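Local coordinates for membrane-associated protein VP24 (Marburg virus - Musoke, Kenya, 1980, PDB 4OR8) that may act as a minor matrix protein of the virion, with a role in assembly of the viral nucleocapsid and in budding, at residues Asn38-Trp43 and Lys165-Gly170. Numbering follows the deposited sequence.
Sequences NSTARW and KILMAG
Thr40 meets Leu167 and Met168 through a single methyl group, and the evidence for a purely apolar contact is that both close approaches are carbon to carbon. Thr40 CG2 lies 3.7 Å from Met168 CE and 4.2 Å from Leu167 CD2, and the two segments bury just 77 Å² between them. The backbones stay well apart, with Thr40 CA and Leu167 CA, the nearest pair, at 9.3 Å. Met168 CG lies beside the backbone N, anti to the carbonyl carbon (chi1 -56°), and the chain, bent at chi2 and chi3, ends with CE as its atom nearest Thr40.

Polar bonds of the 38-43 turn are partly local and partly made elsewhere in the chain, as in the backbone pairing of Ser39 with Gly57. Thr40 OG1 (chi1 66°) is hydrogen-bonded to Leu37 O, while CG2, beside the backbone N, is the branch that meets the helix. Ala41 N bonds to Asn38 O at 3.1 Å, and Arg42 NE adds a weak bond at 3.3 Å to the same Asn38 O; Arg42 NH2 also forms a salt bridge with Asp36.

Phe164, on the same helix just ahead of 165-170, also touches Thr40, while Phe129 of helix 127-142 packs on Leu167 and Trp56 of strand 51-56 on Met168. The contact thus joins the 3-10 turn ahead of strand 44-48 to helix 161-178 by buried van der Waals packing, with the threonine's two branches divided between local hydrogen bonding and the apolar interface.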
ATOM      1  N   ASN B  38      -6.060  19.261 -23.209  1.00 39.32           N
ATOM      2  CA  ASN B  38      -5.176  20.175 -22.487  1.00 43.58           C
ATOM      3  C   ASN B  38      -4.976  19.811 -21.016  1.00 44.82           C
ATOM      4  O   ASN B  38      -4.234  20.481 -20.297  1.00 40.41           O
ATOM      5  CB  ASN B  38      -5.671  21.618 -22.619  1.00 40.90           C
ATOM      6  CG  ASN B  38      -7.184  21.719 -22.600  1.00 62.55           C
ATOM      7  OD1 ASN B  38      -7.880  20.878 -23.173  1.00 57.96           O
ATOM      8  ND2 ASN B  38      -7.702  22.751 -21.942  1.00 52.84           N
ATOM      9  N   SER B  39      -5.635  18.742 -20.579  1.00 47.67           N
ATOM     10  CA  SER B  39      -5.510  18.265 -19.206  1.00 41.59           C
ATOM     11  C   SER B  39      -4.115  17.711 -18.935  1.00 36.56           C
ATOM     12  O   SER B  39      -3.681  17.631 -17.786  1.00 40.52           O
ATOM     13  CB  SER B  39      -6.561  17.192 -18.923  1.00 39.08           C
ATOM     14  OG  SER B  39      -6.491  16.147 -19.880  1.00 38.76           O
ATOM     15  N   THR B  40      -3.417  17.331 -20.000  1.00 31.17           N
ATOM     16  CA  THR B  40      -2.057  16.813 -19.889  1.00 35.80           C
ATOM     17  C   THR B  40      -1.071  17.912 -19.510  1.00 31.67           C
ATOM     18  O   THR B  40       0.030  17.633 -19.036  1.00 30.44           O
ATOM     19  CB  THR B  40      -1.587  16.197 -21.212  1.00 30.69           C
ATOM     20  OG1 THR B  40      -1.484  17.225 -22.205  1.00 37.38           O
ATOM     21  CG2 THR B  40      -2.568  15.144 -21.685  1.00 31.12           C
ATOM     22  N   ALA B  41      -1.466  19.161 -19.728  1.00 35.39           N
ATOM     23  CA  ALA B  41      -0.595  20.292 -19.437  1.00 34.09           C
ATOM     24  C   ALA B  41      -0.924  20.914 -18.085  1.00 38.54           C
ATOM     25  O   ALA B  41      -0.308  21.899 -17.678  1.00 37.66           O
ATOM     26  CB  ALA B  41      -0.687  21.331 -20.540  1.00 31.62           C
ATOM     27  N   ARG B  42      -1.894  20.328 -17.391  1.00 34.71           N
ATOM     28  CA  ARG B  42      -2.304  20.822 -16.082  1.00 35.42           C
ATOM     29  C   ARG B  42      -1.897  19.870 -14.962  1.00 39.66           C
ATOM     30  O   ARG B  42      -1.876  18.652 -15.142  1.00 40.77           O
ATOM     31  CB  ARG B  42      -3.817  21.034 -16.038  1.00 43.40           C
ATOM     32  CG  ARG B  42      -4.341  22.083 -17.001  1.00 37.48           C
ATOM     33  CD  ARG B  42      -5.856  22.162 -16.929  1.00 51.01           C
ATOM     34  NE  ARG B  42      -6.490  21.707 -18.163  1.00 59.71           N
ATOM     35  CZ  ARG B  42      -7.780  21.399 -18.271  1.00 60.68           C
ATOM     36  NH1 ARG B  42      -8.577  21.483 -17.214  1.00 67.32           N
ATOM     37  NH2 ARG B  42      -8.271  21.000 -19.436  1.00 52.73           N
ATOM     38  N   TRP B  43      -1.580  20.439 -13.805  1.00 40.02           N
ATOM     39  CA  TRP B  43      -1.315  19.661 -12.602  1.00 29.99           C
ATOM     40  C   TRP B  43      -2.177  20.205 -11.468  1.00 36.00           C
ATOM     41  O   TRP B  43      -1.750  21.079 -10.712  1.00 39.45           O
ATOM     42  CB  TRP B  43       0.166  19.733 -12.234  1.00 28.51           C
ATOM     43  CG  TRP B  43       0.531  18.945 -11.013  1.00 32.59           C
ATOM     44  CD1 TRP B  43       0.726  19.430  -9.753  1.00 33.57           C
ATOM     45  CD2 TRP B  43       0.748  17.530 -10.936  1.00 35.44           C
ATOM     46  NE1 TRP B  43       1.054  18.406  -8.896  1.00 37.18           N
ATOM     47  CE2 TRP B  43       1.074  17.229  -9.598  1.00 35.95           C
ATOM     48  CE3 TRP B  43       0.700  16.489 -11.868  1.00 30.84           C
ATOM     49  CZ2 TRP B  43       1.350  15.932  -9.168  1.00 25.12           C
ATOM     50  CZ3 TRP B  43       0.972  15.202 -11.439  1.00 30.11           C
ATOM     51  CH2 TRP B  43       1.292  14.934 -10.101  1.00 24.67           C
ATOM     52  N   LYS B 165      -4.675   9.081 -26.064  1.00 22.53           N
ATOM     53  CA  LYS B 165      -5.063   7.743 -25.642  1.00 22.73           C
ATOM     54  C   LYS B 165      -3.830   6.902 -25.334  1.00 21.33           C
ATOM     55  O   LYS B 165      -3.751   6.252 -24.291  1.00 18.67           O
ATOM     56  CB  LYS B 165      -5.884   7.065 -26.738  1.00 29.09           C
ATOM     57  CG  LYS B 165      -7.147   6.399 -26.241  1.00 32.94           C
ATOM     58  CD  LYS B 165      -8.289   7.390 -26.140  1.00 29.32           C
ATOM     59  CE  LYS B 165      -8.809   7.747 -27.518  1.00 35.82           C
ATOM     60  NZ  LYS B 165      -9.296   6.541 -28.243  1.00 56.53           N
ATOM     61  N   ILE B 166      -2.870   6.928 -26.251  1.00 20.76           N
ATOM     62  CA  ILE B 166      -1.632   6.175 -26.097  1.00 19.66           C
ATOM     63  C   ILE B 166      -0.855   6.645 -24.872  1.00 19.19           C
ATOM     64  O   ILE B 166      -0.327   5.834 -24.106  1.00 18.15           O
ATOM     65  CB  ILE B 166      -0.749   6.289 -27.360  1.00 26.99           C
ATOM     66  CG1 ILE B 166      -1.418   5.575 -28.535  1.00 22.31           C
ATOM     67  CG2 ILE B 166       0.635   5.706 -27.115  1.00 31.78           C
ATOM     68  CD1 ILE B 166      -0.627   5.641 -29.819  1.00 29.35           C
ATOM     69  N   LEU B 167      -0.807   7.958 -24.683  1.00 18.12           N
ATOM     70  CA  LEU B 167      -0.090   8.540 -23.556  1.00 13.00           C
ATOM     71  C   LEU B 167      -0.624   8.042 -22.220  1.00 14.91           C
ATOM     72  O   LEU B 167       0.151   7.691 -21.333  1.00 21.10           O
ATOM     73  CB  LEU B 167      -0.149  10.063 -23.607  1.00 15.31           C
ATOM     74  CG  LEU B 167       0.588  10.748 -22.456  1.00 19.35           C
ATOM     75  CD1 LEU B 167       2.065  10.382 -22.493  1.00 14.43           C
ATOM     76  CD2 LEU B 167       0.389  12.259 -22.493  1.00 13.68           C
ATOM     77  N   MET B 168      -1.945   8.006 -22.083  1.00 15.77           N
ATOM     78  CA  MET B 168      -2.569   7.517 -20.860  1.00 13.02           C
ATOM     79  C   MET B 168      -2.330   6.019 -20.692  1.00 17.18           C
ATOM     80  O   MET B 168      -2.016   5.551 -19.599  1.00 23.60           O
ATOM     81  CB  MET B 168      -4.067   7.820 -20.861  1.00 11.18           C
ATOM     82  CG  MET B 168      -4.406   9.289 -21.052  1.00 17.97           C
ATOM     83  SD  MET B 168      -3.673  10.374 -19.806  1.00 27.17           S
ATOM     84  CE  MET B 168      -2.853  11.560 -20.866  1.00 14.14           C
ATOM     85  N   ALA B 169      -2.475   5.268 -21.779  1.00 16.82           N
ATOM     86  CA  ALA B 169      -2.252   3.824 -21.747  1.00 12.09           C
ATOM     87  C   ALA B 169      -0.816   3.482 -21.354  1.00 20.93           C
ATOM     88  O   ALA B 169      -0.565   2.493 -20.660  1.00 19.88           O
ATOM     89  CB  ALA B 169      -2.593   3.207 -23.093  1.00 16.02           C
ATOM     90  N   GLY B 170       0.122   4.308 -21.805  1.00 18.79           N
ATOM     91  CA  GLY B 170       1.524   4.127 -21.482  1.00 13.76           C
ATOM     92  C   GLY B 170       1.840   4.323 -20.012  1.00 19.43           C
ATOM     93  O   GLY B 170       2.619   3.559 -19.440  1.00 20.74           O
TER